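Local coordinates for Lmo0131 protein (Listeria monocytogenes, PDB 4Q6J) that has the EAL-domain fold of cyclic-di-GMP phosphodiesterases and may hydrolyse cyclic di-GMP, although its own function is not established, at residues V209-V214 with M226-F231; A100-M105 with D139-K144. All blocks are in the same frame, centred on the assembly; numbering follows the deposited sequence. Where two conformers were deposited one is given.

Contact 1. Residues V209-V214 with M226-F231; sequences VVTEGV and MKVDYF
Val210 and Tyr230 face each other as a parallel beta bridge, CA to CA 4.6 Å, and Thr211 pairs likewise with Phe231. Tyr230 N donates to Val209 O over 3.2 Å. One step on, Thr211 N donates to Tyr230 O at 3.1 Å. Just before this pairing Asp229 supplies a side-chain bond: its OD2 accepts Val209 N at 2.9 Å (N-H...O angle 162°), met on the anti side and 30° out of the carboxylate plane. The same oxygen also bonds His203 NE2, so two partners grip it; the short acidic side chain supplies an acceptor beside the strand. Residues alternate between the two faces of the sheet. On one, Val210 CG2 packs 3.8 Å from Tyr230 CB, while the tyrosine ring has Asp229 CB over one face, toward its rim. Thr211 and Phe231 lie on the other; Val228, just before the strand, reaches Thr211 tip to tip, with Thr211 CG2 3.6 Å from Val228 CG1. A chi1 of 51° sets Thr211 OG1 between its backbone N and carbonyl carbon, where it lies in the plane of the Phe231 ring, at the edge, 3.5 Å from Phe231 CD1. This buried hydroxyl has no hydrogen-bonding partner in the model; beta-branched threonine nevertheless fits an extended strand packed against valine. The contact closes the beta-alpha-beta unit of strand 208-211, helix 217-225 and strand 230-231. Leu223 of that helix covers Thr211, Val228 and Phe231, while strand 174-177 continues the parallel sheet beside Val210.

Contact 2. Residues A100-M105 with D139-K144; sequences ASSTYM and DKNLRK. With ACY (acetic acid), chain S; ACY (acetic acid), chain C.
Asn141 lays its side chain against the start of helix 102-115, its CG 3.7 Å from Met105 CB, and it carries the largest share of this contact. A chi1 of -76° turns its CG away from its own carbonyl carbon, and the amide reaches the turn where the other helix begins. There ND2 lies 3.3 Å from Ala100 C and donates its hydrogen bond to Val99 O, just before that segment. At the other end of the amide, Asn141 OD1 accepts from a water at 2.7 Å, a water also bonded to Ser102 OG and weakly to Lys144 NZ. Asparagine suits the site because one flat group offers a donor to the backbone and an acceptor to the water. Met105 crosses it obliquely; bends at chi2 (-63°) and chi3 (-80°) fold its chain so that Met105 CE comes to 3.8 Å from Leu142 CD2. The unbranched methionine-type side chain, modelled here as selenomethionine, can thus serve both the amide and an apolar neighbour. A second water donates to Met105 O and, over 2.6 Å, to Asn141 O, joining the two backbones where they make no clear direct hydrogen bond. Ser101 is the N-cap: its OG receives Tyr104 N at 3.0 Å. Two acetic acid molecules, probably from the crystallisation liquor, are modelled beside Ser101 and Thr103, and the same residues of the second subunit also approach this site; the two molecules lie so close together that their joint occupancy is doubtful. Beneath the helix pair, Met105 rests on Ile124 and Leu142 on Ile126 of strand 122-127, while Tyr104 faces helix 66-83.

Overall arrangement
The two contacts belong to one EAL-domain barrel but touch nowhere, their centres lying 28 Å apart and their nearest atoms about 16 Å. Contact 1 is in the buried sheet, where neighbouring parallel strands are joined by backbone hydrogen bonds and mostly apolar side chains, with Thr211 among them, line both faces. Contact 2 lies farther out, only partly buried, and joins two of the helices that pack outside the strands. Its polar side reaches waters, acetic acid and a second subunit, and two waters bridge the helices. No segment is shared: contact 1 closes a beta-alpha-beta unit late in the chain, whereas contact 2 pairs helices 102-115 and 136-146 over strand 122-127.

Contact 1. Residues V209-V214 with M226-F231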
loop_
_atom_site.group_PDB
_atom_site.type_symbol
_atom_site.label_atom_id
_atom_site.label_comp_id
_atom_site.label_asym_id
_atom_site.label_seq_id
_atom_site.Cartn_x
_atom_site.Cartn_y
_atom_site.Cartn_z
ATOM N N VAL B 209 -16.059 -21.451 -8.484
ATOM C CA VAL B 209 -16.022 -20.433 -7.450
ATOM C C VAL B 209 -16.263 -21.063 -6.088
ATOM O O VAL B 209 -17.158 -21.894 -5.963
ATOM C CB VAL B 209 -17.161 -19.426 -7.695
ATOM C CG1 VAL B 209 -17.268 -18.452 -6.553
ATOM C CG2 VAL B 209 -16.931 -18.682 -8.977
ATOM N N VAL B 210 -15.503 -20.662 -5.066
ATOM C CA VAL B 210 -15.800 -21.043 -3.680
ATOM C C VAL B 210 -16.198 -19.772 -2.952
ATOM O O VAL B 210 -15.455 -18.812 -2.995
ATOM C CB VAL B 210 -14.575 -21.616 -2.898
ATOM C CG1 VAL B 210 -14.981 -21.889 -1.453
ATOM C CG2 VAL B 210 -14.020 -22.870 -3.522
ATOM N N THR B 211 -17.357 -19.740 -2.299
ATOM C CA THR B 211 -17.690 -18.580 -1.483
ATOM C C THR B 211 -17.443 -18.926 -0.014
ATOM O O THR B 211 -18.080 -19.820 0.505
ATOM C CB THR B 211 -19.157 -18.128 -1.703
ATOM O OG1 THR B 211 -20.034 -19.246 -1.557
ATOM C CG2 THR B 211 -19.340 -17.553 -3.077
ATOM N N GLU B 212 -16.496 -18.232 0.629
ATOM C CA GLU B 212 -16.226 -18.412 2.047
ATOM C C GLU B 212 -17.112 -17.468 2.849
ATOM O O GLU B 212 -17.728 -16.556 2.297
ATOM C CB GLU B 212 -14.775 -18.089 2.382
ATOM C CG GLU B 212 -13.769 -18.689 1.446
ATOM C CD GLU B 212 -12.341 -18.496 1.955
ATOM O OE1 GLU B 212 -12.161 -18.098 3.125
ATOM O OE2 GLU B 212 -11.388 -18.729 1.194
ATOM N N GLY B 213 -17.162 -17.686 4.155
ATOM C CA GLY B 213 -17.931 -16.825 5.025
ATOM C C GLY B 213 -19.406 -17.146 4.972
ATOM O O GLY B 213 -20.223 -16.325 5.367
ATOM N N VAL B 214 -19.759 -18.338 4.497
ATOM C CA VAL B 214 -21.163 -18.721 4.474
ATOM C C VAL B 214 -21.640 -18.973 5.908
ATOM O O VAL B 214 -21.082 -19.802 6.622
ATOM C CB VAL B 214 -21.443 -19.949 3.565
ATOM C CG1 VAL B 214 -22.903 -20.373 3.665
ATOM C CG2 VAL B 214 -21.103 -19.611 2.121
HETATM N N MSE B 226 -27.357 -18.764 -7.856
HETATM C CA MSE B 226 -26.426 -18.026 -8.696
HETATM C C MSE B 226 -25.248 -18.868 -9.173
HETATM O O MSE B 226 -24.265 -18.336 -9.697
HETATM C CB MSE B 226 -25.939 -16.787 -7.979
HETATM C CG MSE B 226 -27.022 -15.774 -7.896
HETATM SE SE MSE B 226 -26.390 -14.165 -7.102
HETATM C CE MSE B 226 -26.102 -14.851 -5.327
ATOM N N LYS B 227 -25.364 -20.180 -8.982
ATOM C CA LYS B 227 -24.442 -21.141 -9.567
ATOM C C LYS B 227 -23.063 -21.200 -8.906
ATOM O O LYS B 227 -22.109 -21.672 -9.519
ATOM C CB LYS B 227 -24.322 -20.937 -11.096
ATOM C CG LYS B 227 -25.682 -20.870 -11.849
ATOM C CD LYS B 227 -25.515 -20.593 -13.343
ATOM C CE LYS B 227 -26.825 -20.122 -13.974
ATOM N NZ LYS B 227 -27.174 -18.708 -13.628
ATOM N N VAL B 228 -22.956 -20.749 -7.658
ATOM C CA VAL B 228 -21.705 -20.915 -6.925
ATOM C C VAL B 228 -21.452 -22.411 -6.800
ATOM O O VAL B 228 -22.368 -23.170 -6.500
ATOM C CB VAL B 228 -21.773 -20.260 -5.531
ATOM C CG1 VAL B 228 -20.510 -20.531 -4.786
ATOM C CG2 VAL B 228 -21.986 -18.755 -5.659
ATOM N N ASP B 229 -20.226 -22.855 -7.024
ATOM C CA ASP B 229 -19.949 -24.281 -7.003
ATOM C C ASP B 229 -19.747 -24.879 -5.596
ATOM O O ASP B 229 -20.149 -25.995 -5.348
ATOM C CB ASP B 229 -18.697 -24.553 -7.807
ATOM C CG ASP B 229 -18.794 -24.049 -9.208
ATOM O OD1 ASP B 229 -19.272 -24.827 -10.033
ATOM O OD2 ASP B 229 -18.401 -22.882 -9.480
ATOM N N TYR B 230 -19.088 -24.133 -4.702
ATOM C CA TYR B 230 -18.645 -24.668 -3.411
ATOM C C TYR B 230 -18.845 -23.657 -2.324
ATOM O O TYR B 230 -18.736 -22.463 -2.567
ATOM C CB TYR B 230 -17.161 -25.022 -3.415
ATOM C CG TYR B 230 -16.758 -25.940 -4.545
ATOM C CD1 TYR B 230 -17.142 -27.269 -4.556
ATOM C CD2 TYR B 230 -15.977 -25.480 -5.593
ATOM C CE1 TYR B 230 -16.780 -28.110 -5.588
ATOM C CE2 TYR B 230 -15.594 -26.315 -6.626
ATOM C CZ TYR B 230 -15.999 -27.629 -6.618
ATOM O OH TYR B 230 -15.619 -28.451 -7.635
ATOM N N PHE B 231 -19.102 -24.153 -1.119
ATOM C CA PHE B 231 -19.313 -23.307 0.049
ATOM C C PHE B 231 -18.289 -23.595 1.147
ATOM O O PHE B 231 -17.843 -24.726 1.320
ATOM C CB PHE B 231 -20.700 -23.558 0.657
ATOM C CG PHE B 231 -21.865 -23.289 -0.276
ATOM C CD1 PHE B 231 -21.868 -22.185 -1.122
ATOM C CD2 PHE B 231 -22.957 -24.145 -0.297
ATOM C CE1 PHE B 231 -22.947 -21.941 -1.956
ATOM C CE2 PHE B 231 -24.018 -23.900 -1.137
ATOM C CZ PHE B 231 -24.008 -22.806 -1.961
#

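Contact 2. Residues A100-M105 with D139-K144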
loop_
_atom_site.group_PDB
_atom_site.type_symbol
_atom_site.label_atom_id
_atom_site.label_comp_id
_atom_site.label_asym_id
_atom_site.label_seq_id
_atom_site.Cartn_x
_atom_site.Cartn_y
_atom_site.Cartn_z
ATOM N N ALA B 100 5.838 -16.407 -6.843
ATOM C CA ALA B 100 6.642 -15.739 -7.858
ATOM C C ALA B 100 8.126 -16.032 -7.717
ATOM O O ALA B 100 8.927 -15.565 -8.520
ATOM C CB ALA B 100 6.402 -14.248 -7.827
ATOM N N SER B 101 8.483 -16.790 -6.683
ATOM C CA SER B 101 9.855 -17.247 -6.466
ATOM C C SER B 101 10.120 -18.580 -7.164
ATOM O O SER B 101 9.592 -19.606 -6.782
ATOM C CB SER B 101 10.162 -17.395 -4.967
ATOM O OG SER B 101 11.389 -18.067 -4.752
ATOM N N SER B 102 10.958 -18.561 -8.184
ATOM C CA SER B 102 11.264 -19.788 -8.875
ATOM C C SER B 102 12.005 -20.708 -7.948
ATOM O O SER B 102 11.818 -21.899 -7.993
ATOM C CB SER B 102 12.083 -19.526 -10.123
ATOM O OG SER B 102 11.323 -18.737 -10.994
ATOM N N THR B 103 12.840 -20.151 -7.097
ATOM C CA THR B 103 13.607 -20.980 -6.210
ATOM C C THR B 103 12.692 -21.746 -5.244
ATOM O O THR B 103 12.847 -22.951 -5.050
ATOM C CB THR B 103 14.655 -20.146 -5.492
ATOM O OG1 THR B 103 15.688 -19.782 -6.425
ATOM C CG2 THR B 103 15.254 -20.930 -4.381
ATOM N N TYR B 104 11.712 -21.061 -4.668
ATOM C CA TYR B 104 10.734 -21.768 -3.847
ATOM C C TYR B 104 9.888 -22.710 -4.672
ATOM O O TYR B 104 9.647 -23.817 -4.277
ATOM C CB TYR B 104 9.785 -20.832 -3.099
ATOM C CG TYR B 104 8.821 -21.658 -2.285
ATOM C CD1 TYR B 104 9.253 -22.307 -1.159
ATOM C CD2 TYR B 104 7.496 -21.842 -2.682
ATOM C CE1 TYR B 104 8.402 -23.087 -0.428
ATOM C CE2 TYR B 104 6.637 -22.632 -1.951
ATOM C CZ TYR B 104 7.101 -23.262 -0.832
ATOM O OH TYR B 104 6.289 -24.084 -0.085
HETATM N N MSE B 105 9.396 -22.253 -5.809
HETATM C CA MSE B 105 8.411 -23.035 -6.536
HETATM C C MSE B 105 9.039 -24.260 -7.173
HETATM O O MSE B 105 8.359 -25.215 -7.535
HETATM C CB MSE B 105 7.667 -22.168 -7.558
HETATM C CG MSE B 105 6.698 -21.154 -6.900
HETATM SE SE MSE B 105 5.215 -21.991 -5.876
HETATM C CE MSE B 105 4.060 -22.396 -7.412
ATOM N N ASP B 139 3.294 -17.018 -13.356
ATOM C CA ASP B 139 2.542 -17.800 -14.322
ATOM C C ASP B 139 3.291 -19.086 -14.639
ATOM O O ASP B 139 2.745 -20.169 -14.521
ATOM C CB ASP B 139 2.361 -16.951 -15.572
ATOM C CG ASP B 139 1.470 -17.590 -16.591
ATOM O OD1 ASP B 139 0.752 -18.554 -16.242
ATOM O OD2 ASP B 139 1.485 -17.100 -17.745
ATOM N N LYS B 140 4.567 -18.950 -14.992
ATOM C CA LYS B 140 5.452 -20.102 -15.231
ATOM C C LYS B 140 5.669 -21.069 -14.057
ATOM O O LYS B 140 5.641 -22.270 -14.237
ATOM C CB LYS B 140 6.808 -19.610 -15.737
ATOM C CG LYS B 140 7.747 -20.724 -16.177
ATOM C CD LYS B 140 8.649 -20.270 -17.315
ATOM C CE LYS B 140 9.207 -21.465 -18.097
ATOM N NZ LYS B 140 8.192 -22.183 -18.948
ATOM N N ASN B 141 5.897 -20.522 -12.873
ATOM C CA ASN B 141 6.000 -21.285 -11.632
ATOM C C ASN B 141 4.786 -22.181 -11.408
ATOM O O ASN B 141 4.923 -23.366 -11.138
ATOM C CB ASN B 141 6.188 -20.339 -10.436
ATOM C CG ASN B 141 7.578 -19.806 -10.352
ATOM O OD1 ASN B 141 8.461 -20.323 -10.999
ATOM N ND2 ASN B 141 7.789 -18.778 -9.563
ATOM N N LEU B 142 3.609 -21.578 -11.549
ATOM C CA LEU B 142 2.349 -22.264 -11.403
ATOM C C LEU B 142 2.201 -23.315 -12.478
ATOM O O LEU B 142 1.872 -24.449 -12.174
ATOM C CB LEU B 142 1.203 -21.264 -11.460
ATOM C CG LEU B 142 1.204 -20.352 -10.239
ATOM C CD1 LEU B 142 0.276 -19.194 -10.421
ATOM C CD2 LEU B 142 0.838 -21.157 -9.021
ATOM N N ARG B 143 2.439 -22.946 -13.724
ATOM C CA ARG B 143 2.225 -23.869 -14.836
ATOM C C ARG B 143 3.005 -25.159 -14.637
ATOM O O ARG B 143 2.505 -26.227 -14.979
ATOM C CB ARG B 143 2.579 -23.250 -16.200
ATOM C CG ARG B 143 1.695 -22.079 -16.702
ATOM C CD ARG B 143 1.863 -21.895 -18.231
ATOM N NE ARG B 143 1.669 -20.534 -18.758
ATOM C CZ ARG B 143 0.499 -19.997 -19.113
ATOM N NH1 ARG B 143 0.460 -18.764 -19.600
ATOM N NH2 ARG B 143 -0.632 -20.674 -18.966
ATOM N N LYS B 144 4.199 -25.069 -14.051
ATOM C CA LYS B 144 5.034 -26.249 -13.809
ATOM C C LYS B 144 4.466 -27.155 -12.761
ATOM O O LYS B 144 4.597 -28.375 -12.848
ATOM C CB LYS B 144 6.423 -25.866 -13.359
ATOM C CG LYS B 144 7.277 -25.395 -14.486
ATOM C CD LYS B 144 8.532 -24.745 -13.970
ATOM C CE LYS B 144 9.256 -24.041 -15.103
ATOM N NZ LYS B 144 10.598 -23.610 -14.693
HETATM C C ACY S . 13.444 -16.052 -7.958
HETATM O O ACY S . 13.872 -17.191 -7.750
HETATM O OXT ACY S . 13.894 -15.069 -7.353
HETATM C CH3 ACY S . 12.336 -15.843 -8.939
HETATM C C ACY C . 14.501 -16.293 -5.102
HETATM O O ACY C . 15.362 -16.646 -5.913
HETATM O OXT ACY C . 13.291 -16.397 -5.352
HETATM C CH3 ACY C . 14.911 -15.695 -3.795
HETATM O O HOH W 1 9.912 -20.558 -13.277
HETATM O O HOH W 2 6.921 -24.562 -10.000
#